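Local atomic coordinates of dihydropteroate synthase (Clostridioides difficile, PDB entry 6PZ2), a protein that catalyses, as a dihydropteroate synthase, the condensation of a dihydropterin pyrophosphate with p-aminobenzoate to form dihydropteroate, a step of folate synthesis. Residues 175-180 / 205-210; 91-96 / 112-117; 12-17 / 246-251; 52-57 / 73-78. All coordinates share one frame; numbering follows the deposited sequence.

All four contacts belong to one parallel TIM barrel. Interactions 1, 2 and 3 pair strands in the buried core and each reaches the pteroic acid, but with different chemistry. Interaction 1 closes the barrel and offers a carboxylate to the pterin, interaction 2 supplies an amide, and interaction 3 lays an arginine over the pterin and holds a sulfate. Interaction 4 lies farther out, its centre about 14 Å from the centre of the chain, where strand 51-55 meets its covering helix through apolar packing and one arginine bond. Asp53 of interaction 4 ties it to interactions 2 and 3, and a probable hydrogen bond between Arg247 N and Leu208 O joins interaction 3 to interaction 1.

Interaction 1. Residues 175-180 / 205-210; sequences VLDPGV and PILLGT. With PT1 (pteroic acid), chain K.
Segments 175-180 and 205-210 run roughly parallel, their end-to-end directions 22° apart, and are bridged by Leu176 N to Pro205 O (3.0 Å) and Leu207 N to Leu176 O (2.8 Å). This pairing closes a TIM barrel, because strands 174-177 and 207-208 are the outermost two of its parallel sheet. Near the start, Val175 CG1 packs on Leu207 CB at 3.7 Å; farther on, Val180 CG2 meets Leu208 CD1, with the ring of Pro178 beside the same methyl. With CG anti to the backbone N (chi1 177°), the Asp177 carboxylate reaches past the Leu207 carbonyl to the pterin edge of pteroic acid, where OD2 accepts from N11 at 2.9 Å and lies 2.6 Å from N4. Leu207 CD2 flanks that oxygen. Asp177 OD1 accepts from Gly179 N, above the carboxylate plane, in an Asx turn; backbone thus holds OD1 and ligand OD2. Gly209, without a side chain, lets the pterin O1 come close, and its carbonyl takes a weak bond from that atom. Water 1 donates to Asp177 OD1 (2.7 Å), accepts from Val180 N and Gly209 N, and is also bonded to O1 of pteroic acid.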
# COMPACT_ATOMS: atom_id res chain seq x y z
N VAL A 175 -2.32 -13.78 -20.26
CA VAL A 175 -2.41 -13.04 -19.03
C VAL A 175 -3.86 -12.55 -18.93
O VAL A 175 -4.36 -12.06 -19.93
CB VAL A 175 -1.42 -11.86 -19.04
CG1 VAL A 175 -1.59 -10.98 -17.81
CG2 VAL A 175 0.02 -12.32 -19.11
N LEU A 176 -4.50 -12.63 -17.76
CA LEU A 176 -5.86 -12.13 -17.58
C LEU A 176 -5.89 -10.89 -16.68
O LEU A 176 -5.11 -10.74 -15.75
CB LEU A 176 -6.73 -13.23 -16.95
CG LEU A 176 -6.64 -14.62 -17.56
CD1 LEU A 176 -7.51 -15.60 -16.77
CD2 LEU A 176 -7.07 -14.62 -19.02
N ASP A 177 -6.90 -10.05 -16.91
CA ASP A 177 -7.03 -8.81 -16.23
C ASP A 177 -8.53 -8.55 -16.04
O ASP A 177 -9.27 -8.62 -17.01
CB ASP A 177 -6.40 -7.67 -17.03
CG ASP A 177 -6.54 -6.28 -16.45
OD1 ASP A 177 -7.45 -6.07 -15.62
OD2 ASP A 177 -5.74 -5.40 -16.86
N PRO A 178 -8.95 -8.22 -14.81
CA PRO A 178 -10.38 -8.13 -14.51
C PRO A 178 -11.03 -6.83 -14.98
O PRO A 178 -12.26 -6.69 -14.90
CB PRO A 178 -10.45 -8.18 -12.98
CG PRO A 178 -9.17 -7.49 -12.61
CD PRO A 178 -8.18 -8.11 -13.57
N GLY A 179 -10.21 -5.88 -15.40
CA GLY A 179 -10.79 -4.71 -16.08
C GLY A 179 -11.46 -3.77 -15.11
O GLY A 179 -12.61 -3.36 -15.28
N VAL A 180 -10.68 -3.32 -14.12
CA VAL A 180 -11.21 -2.34 -13.17
C VAL A 180 -11.60 -1.08 -13.95
O VAL A 180 -10.81 -0.54 -14.69
CB VAL A 180 -10.22 -2.02 -12.03
CG1 VAL A 180 -10.70 -0.88 -11.13
CG2 VAL A 180 -9.94 -3.25 -11.18
N PRO A 205 -1.47 -16.01 -15.19
CA PRO A 205 -0.92 -14.77 -14.65
C PRO A 205 -1.99 -13.67 -14.69
O PRO A 205 -2.88 -13.71 -15.54
CB PRO A 205 0.27 -14.41 -15.53
CG PRO A 205 0.64 -15.70 -16.24
CD PRO A 205 -0.67 -16.44 -16.34
N ILE A 206 -1.94 -12.75 -13.73
CA ILE A 206 -2.98 -11.69 -13.63
C ILE A 206 -2.30 -10.33 -13.72
O ILE A 206 -1.22 -10.11 -13.15
CB ILE A 206 -3.77 -11.84 -12.32
CG1 ILE A 206 -4.52 -13.18 -12.31
CG2 ILE A 206 -4.71 -10.67 -12.07
CD1 ILE A 206 -4.93 -13.63 -10.93
N LEU A 207 -2.96 -9.43 -14.45
CA LEU A 207 -2.55 -8.07 -14.58
C LEU A 207 -3.66 -7.17 -14.04
O LEU A 207 -4.85 -7.42 -14.30
CB LEU A 207 -2.25 -7.75 -16.05
CG LEU A 207 -1.64 -6.38 -16.35
CD1 LEU A 207 -0.81 -6.44 -17.62
CD2 LEU A 207 -2.71 -5.33 -16.50
N LEU A 208 -3.24 -6.15 -13.30
CA LEU A 208 -4.21 -5.23 -12.67
C LEU A 208 -3.89 -3.79 -13.05
O LEU A 208 -2.73 -3.35 -13.02
CB LEU A 208 -4.18 -5.43 -11.15
CG LEU A 208 -5.09 -4.49 -10.37
CD1 LEU A 208 -6.54 -4.80 -10.70
CD2 LEU A 208 -4.86 -4.59 -8.87
N GLY A 209 -4.94 -3.04 -13.37
CA GLY A 209 -4.76 -1.62 -13.56
C GLY A 209 -5.83 -0.79 -12.86
O GLY A 209 -7.01 -0.94 -13.17
N THR A 210 -5.39 0.07 -11.95
CA THR A 210 -6.28 0.94 -11.15
C THR A 210 -5.78 2.39 -11.16
O THR A 210 -6.52 3.30 -10.80
CB THR A 210 -6.34 0.51 -9.67
OG1 THR A 210 -5.05 0.68 -9.10
CG2 THR A 210 -6.80 -0.92 -9.52
C2 PT1 K . -6.40 -1.79 -17.47
C3 PT1 K . -6.37 -0.65 -18.37
C5 PT1 K . -5.70 -0.90 -19.65
N6 PT1 K . -6.89 0.58 -18.10
C7 PT1 K . -5.29 -3.13 -19.02
N9 PT1 K . -5.23 -2.12 -19.90
C10 PT1 K . -6.82 1.56 -19.02
N11 PT1 K . -4.76 -4.33 -19.32
C12 PT1 K . -6.22 1.31 -20.26
C21 PT1 K . -11.92 5.52 -14.67
O22 PT1 K . -12.91 4.96 -14.17
O1 PT1 K . -6.97 -1.70 -16.26
N4 PT1 K . -5.89 -2.98 -17.83
N8 PT1 K . -5.64 0.11 -20.53
C13 PT1 K . -7.43 2.91 -18.72
N14 PT1 K . -8.86 2.71 -18.49
C15 PT1 K . -9.57 3.45 -17.61
C16 PT1 K . -9.09 4.64 -17.05
C17 PT1 K . -10.81 2.96 -17.20
C18 PT1 K . -9.88 5.33 -16.13
C19 PT1 K . -11.59 3.64 -16.27
C20 PT1 K . -11.11 4.82 -15.73
O23 PT1 K . -11.57 6.62 -14.25
O HOH W 1 -7.78 -3.68 -14.34

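Interaction 2. Residues 91-96 / 112-117. With PT1 (pteroic acid), chain K.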
# COMPACT_ATOMS: atom_id res chain seq x y z
N SER A 91 4.35 -3.44 -24.96
CA SER A 91 3.03 -3.97 -25.02
C SER A 91 2.23 -3.00 -25.88
O SER A 91 2.38 -1.81 -25.66
CB SER A 91 2.48 -4.05 -23.62
OG SER A 91 1.08 -4.21 -23.64
N ILE A 92 1.35 -3.46 -26.77
CA ILE A 92 0.61 -2.48 -27.55
C ILE A 92 -0.83 -2.51 -27.04
O ILE A 92 -1.51 -3.51 -27.08
CB ILE A 92 0.70 -2.73 -29.07
CG1 ILE A 92 -0.16 -1.76 -29.88
CG2 ILE A 92 0.28 -4.15 -29.41
CD1 ILE A 92 0.39 -0.37 -30.00
N ASP A 93 -1.27 -1.37 -26.55
CA ASP A 93 -2.57 -1.26 -25.97
C ASP A 93 -3.51 -0.99 -27.14
O ASP A 93 -3.74 0.15 -27.47
CB ASP A 93 -2.62 -0.11 -24.96
CG ASP A 93 -3.92 0.01 -24.17
OD1 ASP A 93 -5.04 -0.23 -24.72
OD2 ASP A 93 -3.80 0.39 -22.99
N THR A 94 -4.05 -2.02 -27.75
CA THR A 94 -5.01 -1.81 -28.83
C THR A 94 -6.01 -2.97 -28.82
O THR A 94 -5.61 -4.09 -28.49
CB THR A 94 -4.32 -1.77 -30.21
OG1 THR A 94 -5.29 -1.41 -31.19
CG2 THR A 94 -3.71 -3.09 -30.61
N TYR A 95 -7.26 -2.71 -29.20
CA TYR A 95 -8.19 -3.79 -29.45
C TYR A 95 -8.35 -4.03 -30.96
O TYR A 95 -9.21 -4.83 -31.35
CB TYR A 95 -9.57 -3.48 -28.86
CG TYR A 95 -10.15 -2.15 -29.24
CD1 TYR A 95 -10.98 -2.01 -30.34
CD2 TYR A 95 -9.93 -1.04 -28.46
CE1 TYR A 95 -11.57 -0.80 -30.66
CE2 TYR A 95 -10.48 0.19 -28.77
CZ TYR A 95 -11.30 0.31 -29.88
OH TYR A 95 -11.83 1.54 -30.18
N LYS A 96 -7.56 -3.35 -31.79
CA LYS A 96 -7.69 -3.54 -33.25
C LYS A 96 -6.58 -4.46 -33.76
O LYS A 96 -5.40 -4.24 -33.55
CB LYS A 96 -7.66 -2.18 -33.94
CG LYS A 96 -8.67 -1.19 -33.39
CD LYS A 96 -8.73 0.09 -34.16
CE LYS A 96 -9.57 1.16 -33.49
NZ LYS A 96 -8.94 1.69 -32.26
N ASN A 112 -2.06 -5.89 -25.53
CA ASN A 112 -2.90 -5.60 -24.44
C ASN A 112 -4.29 -5.24 -24.98
O ASN A 112 -4.54 -4.08 -25.31
CB ASN A 112 -2.30 -4.45 -23.62
CG ASN A 112 -3.15 -4.07 -22.42
OD1 ASN A 112 -3.92 -4.91 -21.97
ND2 ASN A 112 -3.02 -2.84 -21.93
N ASP A 113 -5.21 -6.19 -24.96
CA ASP A 113 -6.53 -5.96 -25.57
C ASP A 113 -7.59 -5.68 -24.51
O ASP A 113 -8.05 -6.61 -23.86
CB ASP A 113 -6.95 -7.20 -26.36
CG ASP A 113 -8.23 -7.02 -27.17
OD1 ASP A 113 -8.92 -6.01 -26.98
OD2 ASP A 113 -8.48 -7.89 -28.02
N VAL A 114 -8.07 -4.45 -24.44
CA VAL A 114 -9.07 -4.06 -23.44
C VAL A 114 -10.47 -4.52 -23.82
O VAL A 114 -11.41 -4.16 -23.11
CB VAL A 114 -9.09 -2.55 -23.17
CG1 VAL A 114 -7.74 -2.04 -22.65
CG2 VAL A 114 -9.56 -1.75 -24.38
N TRP A 115 -10.62 -5.29 -24.89
CA TRP A 115 -11.90 -5.99 -25.17
C TRP A 115 -11.72 -7.51 -25.15
O TRP A 115 -12.65 -8.25 -25.42
CB TRP A 115 -12.49 -5.49 -26.48
CG TRP A 115 -13.27 -4.25 -26.27
CD1 TRP A 115 -12.93 -2.96 -26.56
CD2 TRP A 115 -14.55 -4.19 -25.63
NE1 TRP A 115 -13.92 -2.10 -26.16
CE2 TRP A 115 -14.92 -2.83 -25.58
CE3 TRP A 115 -15.40 -5.16 -25.10
CZ2 TRP A 115 -16.12 -2.41 -25.00
CZ3 TRP A 115 -16.61 -4.75 -24.56
CH2 TRP A 115 -16.95 -3.40 -24.52
N GLY A 116 -10.54 -7.99 -24.79
CA GLY A 116 -10.39 -9.40 -24.49
C GLY A 116 -10.76 -10.29 -25.67
O GLY A 116 -11.37 -11.34 -25.50
N LEU A 117 -10.32 -9.82 -26.84
CA LEU A 117 -10.38 -10.47 -28.12
C LEU A 117 -11.80 -10.35 -28.68
O LEU A 117 -12.05 -10.97 -29.67
CB LEU A 117 -10.00 -11.95 -28.05
CG LEU A 117 -8.67 -12.27 -27.39
CD1 LEU A 117 -8.44 -13.76 -27.37
CD2 LEU A 117 -7.52 -11.58 -28.10
C2 PT1 K . -6.40 -1.79 -17.47
C3 PT1 K . -6.37 -0.65 -18.37
C5 PT1 K . -5.70 -0.90 -19.65
N6 PT1 K . -6.89 0.58 -18.10
C7 PT1 K . -5.29 -3.13 -19.02
N9 PT1 K . -5.23 -2.12 -19.90
C10 PT1 K . -6.82 1.56 -19.02
N11 PT1 K . -4.76 -4.33 -19.32
C12 PT1 K . -6.22 1.31 -20.26
C21 PT1 K . -11.92 5.52 -14.67
O22 PT1 K . -12.91 4.96 -14.17
O1 PT1 K . -6.97 -1.70 -16.26
N4 PT1 K . -5.89 -2.98 -17.83
N8 PT1 K . -5.64 0.11 -20.53
C13 PT1 K . -7.43 2.91 -18.72
N14 PT1 K . -8.86 2.71 -18.49
C15 PT1 K . -9.57 3.45 -17.61
C16 PT1 K . -9.09 4.64 -17.05
C17 PT1 K . -10.81 2.96 -17.20
C18 PT1 K . -9.88 5.33 -16.13
C19 PT1 K . -11.59 3.64 -16.27
C20 PT1 K . -11.11 4.82 -15.73
O23 PT1 K . -11.57 6.62 -14.25
O HOH W 2 -6.52 -2.38 -25.77
O HOH W 3 -10.53 -7.03 -29.82
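Between Asp93 and Asn112 sits water 2, gripped by three protein groups: it donates to Asp93 OD1 and to Asn112 O (2.6 Å) and accepts from Val114 N. Beside it the two side chains lie alongside, pointing the same way, with carboxylate and amide planes 57° apart. The Asn112 amide reads the pterin of pteroic acid with both ends: OD1 accepts from N11 at 2.8 Å and ND2 donates to N9 at 3.1 Å. ND2 also bonds Asp53, which fixes which way round the amide is turned. Asp93 OD2 comes within 3.1 Å of pterin N8, and Val114 CG1 packs over the pterin face opposite Arg247. These residues stand at and just beyond the ligand-side parts of two neighbouring TIM-barrel strands, linked through helix 97-105 as a beta-alpha-beta unit, with Asn112 N bonded to Ile92 O (2.9 Å). Farther on, Tyr95 CB lies 3.2 Å from Asp113 OD1, and the edge of Trp115 meets the Tyr95 ring face in a T-shaped pair, planes 82° apart; the Tyr95 hydroxyl goes to Glu57. Asp113 OD1 accepts from Trp115 N (2.8 Å) in an Asx turn, and OD2 from Leu117 N.

Interaction 3. Residues 12-17 / 246-251. With PT1 (pteroic acid), chain K; SO4 (sulfate ion), chain B.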
# COMPACT_ATOMS: atom_id res chain seq x y z
N THR A 12 6.79 -9.25 -8.45
CA THR A 12 5.80 -8.47 -9.17
C THR A 12 6.53 -7.68 -10.25
O THR A 12 7.67 -7.26 -10.02
CB THR A 12 5.05 -7.54 -8.22
OG1 THR A 12 4.42 -8.32 -7.20
CG2 THR A 12 3.99 -6.74 -8.93
N TYR A 13 5.90 -7.61 -11.44
CA TYR A 13 6.43 -6.93 -12.62
C TYR A 13 5.60 -5.66 -12.80
O TYR A 13 4.41 -5.62 -12.43
CB TYR A 13 6.44 -7.86 -13.84
CG TYR A 13 7.36 -9.05 -13.67
CD1 TYR A 13 8.71 -8.95 -13.94
CD2 TYR A 13 6.90 -10.22 -13.12
CE1 TYR A 13 9.58 -10.01 -13.70
CE2 TYR A 13 7.75 -11.29 -12.88
CZ TYR A 13 9.10 -11.18 -13.15
OH TYR A 13 9.93 -12.23 -12.91
N ILE A 14 6.28 -4.65 -13.32
CA ILE A 14 5.70 -3.35 -13.43
C ILE A 14 5.57 -2.99 -14.90
O ILE A 14 6.54 -2.96 -15.63
CB ILE A 14 6.54 -2.29 -12.68
CG1 ILE A 14 6.83 -2.70 -11.23
CG2 ILE A 14 5.86 -0.94 -12.77
CD1 ILE A 14 5.58 -2.88 -10.39
N MET A 15 4.36 -2.59 -15.28
CA MET A 15 4.10 -2.12 -16.62
C MET A 15 3.90 -0.60 -16.55
O MET A 15 2.96 -0.16 -15.94
CB MET A 15 2.86 -2.82 -17.20
CG MET A 15 2.26 -2.20 -18.47
SD MET A 15 0.75 -3.08 -19.02
CE MET A 15 1.58 -4.49 -19.74
N GLY A 16 4.75 0.19 -17.21
CA GLY A 16 4.56 1.64 -17.26
C GLY A 16 3.66 2.08 -18.39
O GLY A 16 3.68 1.55 -19.47
N ILE A 17 2.89 3.12 -18.18
CA ILE A 17 1.93 3.55 -19.18
C ILE A 17 2.55 4.64 -20.06
O ILE A 17 3.06 5.62 -19.54
CB ILE A 17 0.67 4.04 -18.45
CG1 ILE A 17 0.02 2.90 -17.68
CG2 ILE A 17 -0.27 4.71 -19.45
CD1 ILE A 17 -1.05 3.33 -16.70
N VAL A 246 1.36 -5.08 -12.51
CA VAL A 246 0.52 -3.91 -12.30
C VAL A 246 0.83 -2.88 -13.38
O VAL A 246 1.99 -2.61 -13.67
CB VAL A 246 0.67 -3.30 -10.89
CG1 VAL A 246 0.08 -4.23 -9.84
CG2 VAL A 246 2.11 -2.96 -10.53
N ARG A 247 -0.22 -2.29 -13.92
CA ARG A 247 -0.09 -1.27 -14.95
C ARG A 247 -0.27 0.08 -14.26
O ARG A 247 -1.39 0.37 -13.85
CB ARG A 247 -1.18 -1.47 -16.02
CG ARG A 247 -1.20 -0.47 -17.17
CD ARG A 247 -2.31 -0.73 -18.19
NE ARG A 247 -2.43 0.24 -19.26
CZ ARG A 247 -3.00 1.43 -19.17
NH1 ARG A 247 -3.60 1.82 -18.05
NH2 ARG A 247 -2.94 2.25 -20.21
N VAL A 248 0.75 0.93 -14.23
CA VAL A 248 0.80 2.13 -13.40
C VAL A 248 1.38 3.32 -14.16
O VAL A 248 2.21 3.14 -15.05
CB VAL A 248 1.61 1.88 -12.12
CG1 VAL A 248 0.91 0.88 -11.22
CG2 VAL A 248 3.04 1.45 -12.44
N HIS A 249 0.92 4.52 -13.79
CA HIS A 249 1.60 5.75 -14.21
C HIS A 249 2.89 6.03 -13.42
O HIS A 249 3.77 6.68 -13.95
CB HIS A 249 0.68 6.95 -14.00
CG HIS A 249 -0.57 6.80 -14.79
ND1 HIS A 249 -1.70 6.23 -14.24
CD2 HIS A 249 -0.86 7.15 -16.06
CE1 HIS A 249 -2.64 6.23 -15.16
NE2 HIS A 249 -2.16 6.78 -16.29
N ASP A 250 2.97 5.65 -12.15
CA ASP A 250 4.06 6.09 -11.30
C ASP A 250 4.89 4.84 -11.00
O ASP A 250 4.59 4.04 -10.10
CB ASP A 250 3.56 6.75 -10.02
CG ASP A 250 2.67 7.95 -10.25
OD1 ASP A 250 1.42 7.82 -10.21
OD2 ASP A 250 3.23 9.01 -10.50
N VAL A 251 5.92 4.67 -11.78
CA VAL A 251 6.57 3.38 -11.77
C VAL A 251 7.36 3.17 -10.46
O VAL A 251 7.26 2.09 -9.84
CB VAL A 251 7.43 3.25 -13.04
CG1 VAL A 251 8.43 2.09 -12.93
CG2 VAL A 251 6.52 3.08 -14.26
C2 PT1 K . -6.40 -1.79 -17.47
C3 PT1 K . -6.37 -0.65 -18.37
C5 PT1 K . -5.70 -0.90 -19.65
N6 PT1 K . -6.89 0.58 -18.10
C7 PT1 K . -5.29 -3.13 -19.02
N9 PT1 K . -5.23 -2.12 -19.90
C10 PT1 K . -6.82 1.56 -19.02
N11 PT1 K . -4.76 -4.33 -19.32
C12 PT1 K . -6.22 1.31 -20.26
C21 PT1 K . -11.92 5.52 -14.67
O22 PT1 K . -12.91 4.96 -14.17
O1 PT1 K . -6.97 -1.70 -16.26
N4 PT1 K . -5.89 -2.98 -17.83
N8 PT1 K . -5.64 0.11 -20.53
C13 PT1 K . -7.43 2.91 -18.72
N14 PT1 K . -8.86 2.71 -18.49
C15 PT1 K . -9.57 3.45 -17.61
C16 PT1 K . -9.09 4.64 -17.05
C17 PT1 K . -10.81 2.96 -17.20
C18 PT1 K . -9.88 5.33 -16.13
C19 PT1 K . -11.59 3.64 -16.27
C20 PT1 K . -11.11 4.82 -15.73
O23 PT1 K . -11.57 6.62 -14.25
S SO4 B . -4.72 5.45 -18.52
O1 SO4 B . -6.11 5.96 -18.62
O2 SO4 B . -4.44 4.52 -19.63
O3 SO4 B . -4.55 4.74 -17.23
O4 SO4 B . -3.77 6.59 -18.58
O HOH W 4 3.29 6.90 -17.26
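Ile17 lies across Arg247 at about a right angle, its CD1 3.3 Å from Arg247 NH1, at the ligand end of two adjacent parallel strands of the TIM barrel. The guanidinium is sandwiched: the outer carbons of Ile17 cover one face, while pterin N8 of pteroic acid lies over the opposite face, 3.2 Å from Arg247 CZ. At its edge sits a sulfate: NH2 donates to O2 at 2.8 Å and NH1 to O3, with a weak second bond from NH1 to O2. His249 also takes the sulfate, NE2 to O4 at 2.8 Å in the plane of the imidazole, and Arg60 reaches it too. The ion probably comes from the crystallisation liquor, but its place beside the pterin is consistent with the site for the substrate phosphates in this family. Ile17 CD1 also sits over the face of the His249 ring, a CH-pi contact 3.6 Å from the centroid.

Behind this shell, the extended Arg247 side chain is steered by Asp53, which forms a salt bridge with NE, while Ser211 bonds His249 ND1. Met15 runs out extended through chi1 (166°) and chi2, which sets SD 3.7 Å from Arg247 CG; the bend at chi3 turns only CE.

The axes of strands 13-17 and 246-248 run broadly parallel, crossing at -30°, tied by Val246 N to Tyr13 O, Met15 N to Val246 O and Val248 N to Met15 O. On the face opposite Arg247, Ile14 CG2 meets Val248 CG2 and Val251 CG1, and Ile14 CD1 presses tightly on Val246 CG2 at 3.5 Å.

Interaction 4. Residues 52-57 / 73-78; sequences IDLGGE and RRVIPV
Leu54, Val75 and Val78 make the apolar part of this contact, between strand 52-55 and helix 73-78, whose axes come within 8.9 Å and run 145° apart. Leu54 is the strand's apolar contribution. With its CG anti to the backbone N (chi1 169°), CD2 lies against Val75 CB (4.0 Å) and also near Val78 CG1, which CD1 meets at 3.9 Å. Because Val75 and Val78 stand three residues apart, both present themselves on the strand-facing side of the helix. Leu18 of the neighbouring strand 13-19 also touches Leu54 and Val78, and carries the apolar layer across the sheet.

Backbone packing takes over past the end of the strand. Gly56 has no side chain, and Val75 CG1 settles directly against its main chain, 3.6 Å from Gly56 N.

The polar contact is a single bond. Arg74 stretches from the helix with its chain extended from CG to NE, and NH1 donates to Gly56 O at 2.7 Å, nearly along the C=O axis. The hydrogen bond is somewhat bent at its hydrogen (145°), and the oxygen lies near the guanidinium edge, slightly tilted from its plane. Arg74 NE is held by a salt bridge to Glu70 of the same helix, so two groups set the guanidinium's orientation.

Such a helix, running back antiparallel to the strand before it, is the connection of a beta-alpha-beta unit and part of the outer helical layer of a TIM barrel.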
# COMPACT_ATOMS: atom_id res chain seq x y z
N ILE A 52 6.65 -1.59 -21.22
CA ILE A 52 5.97 -0.31 -21.49
C ILE A 52 4.72 -0.59 -22.32
O ILE A 52 4.82 -1.21 -23.38
CB ILE A 52 6.88 0.64 -22.29
CG1 ILE A 52 8.28 0.81 -21.71
CG2 ILE A 52 6.17 1.96 -22.53
CD1 ILE A 52 8.37 1.73 -20.53
N ASP A 53 3.58 -0.04 -21.90
CA ASP A 53 2.31 -0.24 -22.54
C ASP A 53 2.02 1.04 -23.32
O ASP A 53 1.63 2.06 -22.74
CB ASP A 53 1.17 -0.49 -21.55
CG ASP A 53 -0.15 -0.95 -22.15
OD1 ASP A 53 -0.13 -1.87 -23.00
OD2 ASP A 53 -1.22 -0.41 -21.74
N LEU A 54 2.11 0.90 -24.63
CA LEU A 54 2.04 2.04 -25.52
C LEU A 54 0.64 2.08 -26.14
O LEU A 54 0.21 1.11 -26.71
CB LEU A 54 3.11 1.81 -26.58
CG LEU A 54 3.07 2.75 -27.77
CD1 LEU A 54 3.30 4.18 -27.32
CD2 LEU A 54 4.12 2.31 -28.78
N GLY A 55 -0.03 3.22 -26.11
CA GLY A 55 -1.37 3.28 -26.70
C GLY A 55 -1.55 4.53 -27.54
O GLY A 55 -1.11 5.61 -27.15
N GLY A 56 -2.20 4.39 -28.68
CA GLY A 56 -2.42 5.53 -29.54
C GLY A 56 -3.88 5.94 -29.56
O GLY A 56 -4.25 6.89 -30.23
N GLU A 57 -4.71 5.15 -28.91
CA GLU A 57 -6.08 5.49 -28.58
C GLU A 57 -6.21 5.40 -27.06
O GLU A 57 -5.68 4.50 -26.44
CB GLU A 57 -7.06 4.49 -29.20
CG GLU A 57 -8.51 4.79 -28.88
CD GLU A 57 -9.53 3.97 -29.65
OE1 GLU A 57 -10.18 3.14 -29.02
OE2 GLU A 57 -9.73 4.18 -30.85
N ARG A 73 -0.12 5.66 -37.05
CA ARG A 73 0.71 6.86 -37.29
C ARG A 73 1.27 7.35 -35.95
O ARG A 73 2.41 7.79 -35.87
CB ARG A 73 -0.09 8.00 -37.95
CG ARG A 73 -0.34 7.80 -39.44
CD ARG A 73 -0.97 9.01 -40.11
NE ARG A 73 -2.30 9.39 -39.66
CZ ARG A 73 -3.44 9.09 -40.27
NH1 ARG A 73 -4.56 9.69 -39.90
NH2 ARG A 73 -3.48 8.20 -41.24
N ARG A 74 0.47 7.23 -34.88
CA ARG A 74 0.93 7.65 -33.55
C ARG A 74 1.90 6.62 -32.98
O ARG A 74 2.93 7.02 -32.43
CB ARG A 74 -0.24 7.84 -32.59
CG ARG A 74 -1.18 8.97 -32.98
CD ARG A 74 -2.51 8.78 -32.31
NE ARG A 74 -3.43 9.84 -32.68
CZ ARG A 74 -4.57 10.09 -32.05
NH1 ARG A 74 -4.92 9.36 -31.01
NH2 ARG A 74 -5.38 11.05 -32.51
N VAL A 75 1.62 5.33 -33.11
CA VAL A 75 2.46 4.37 -32.37
C VAL A 75 3.67 3.89 -33.16
O VAL A 75 4.67 3.56 -32.51
CB VAL A 75 1.64 3.19 -31.81
CG1 VAL A 75 0.51 3.68 -30.91
CG2 VAL A 75 1.08 2.30 -32.91
N ILE A 76 3.63 3.82 -34.50
CA ILE A 76 4.73 3.17 -35.28
C ILE A 76 6.08 3.85 -35.04
O ILE A 76 7.09 3.18 -34.75
CB ILE A 76 4.37 3.11 -36.78
CG1 ILE A 76 3.24 2.13 -37.04
CG2 ILE A 76 5.56 2.75 -37.65
CD1 ILE A 76 3.58 0.72 -36.65
N PRO A 77 6.14 5.17 -35.17
CA PRO A 77 7.42 5.82 -34.90
C PRO A 77 7.93 5.66 -33.47
O PRO A 77 9.13 5.59 -33.24
CB PRO A 77 7.21 7.32 -35.17
CG PRO A 77 5.75 7.48 -35.60
CD PRO A 77 5.06 6.14 -35.43
N VAL A 78 7.02 5.55 -32.50
CA VAL A 78 7.45 5.36 -31.11
C VAL A 78 8.01 3.96 -30.93
O VAL A 78 9.04 3.81 -30.26
CB VAL A 78 6.32 5.64 -30.11
CG1 VAL A 78 6.77 5.43 -28.68
CG2 VAL A 78 5.73 7.03 -30.30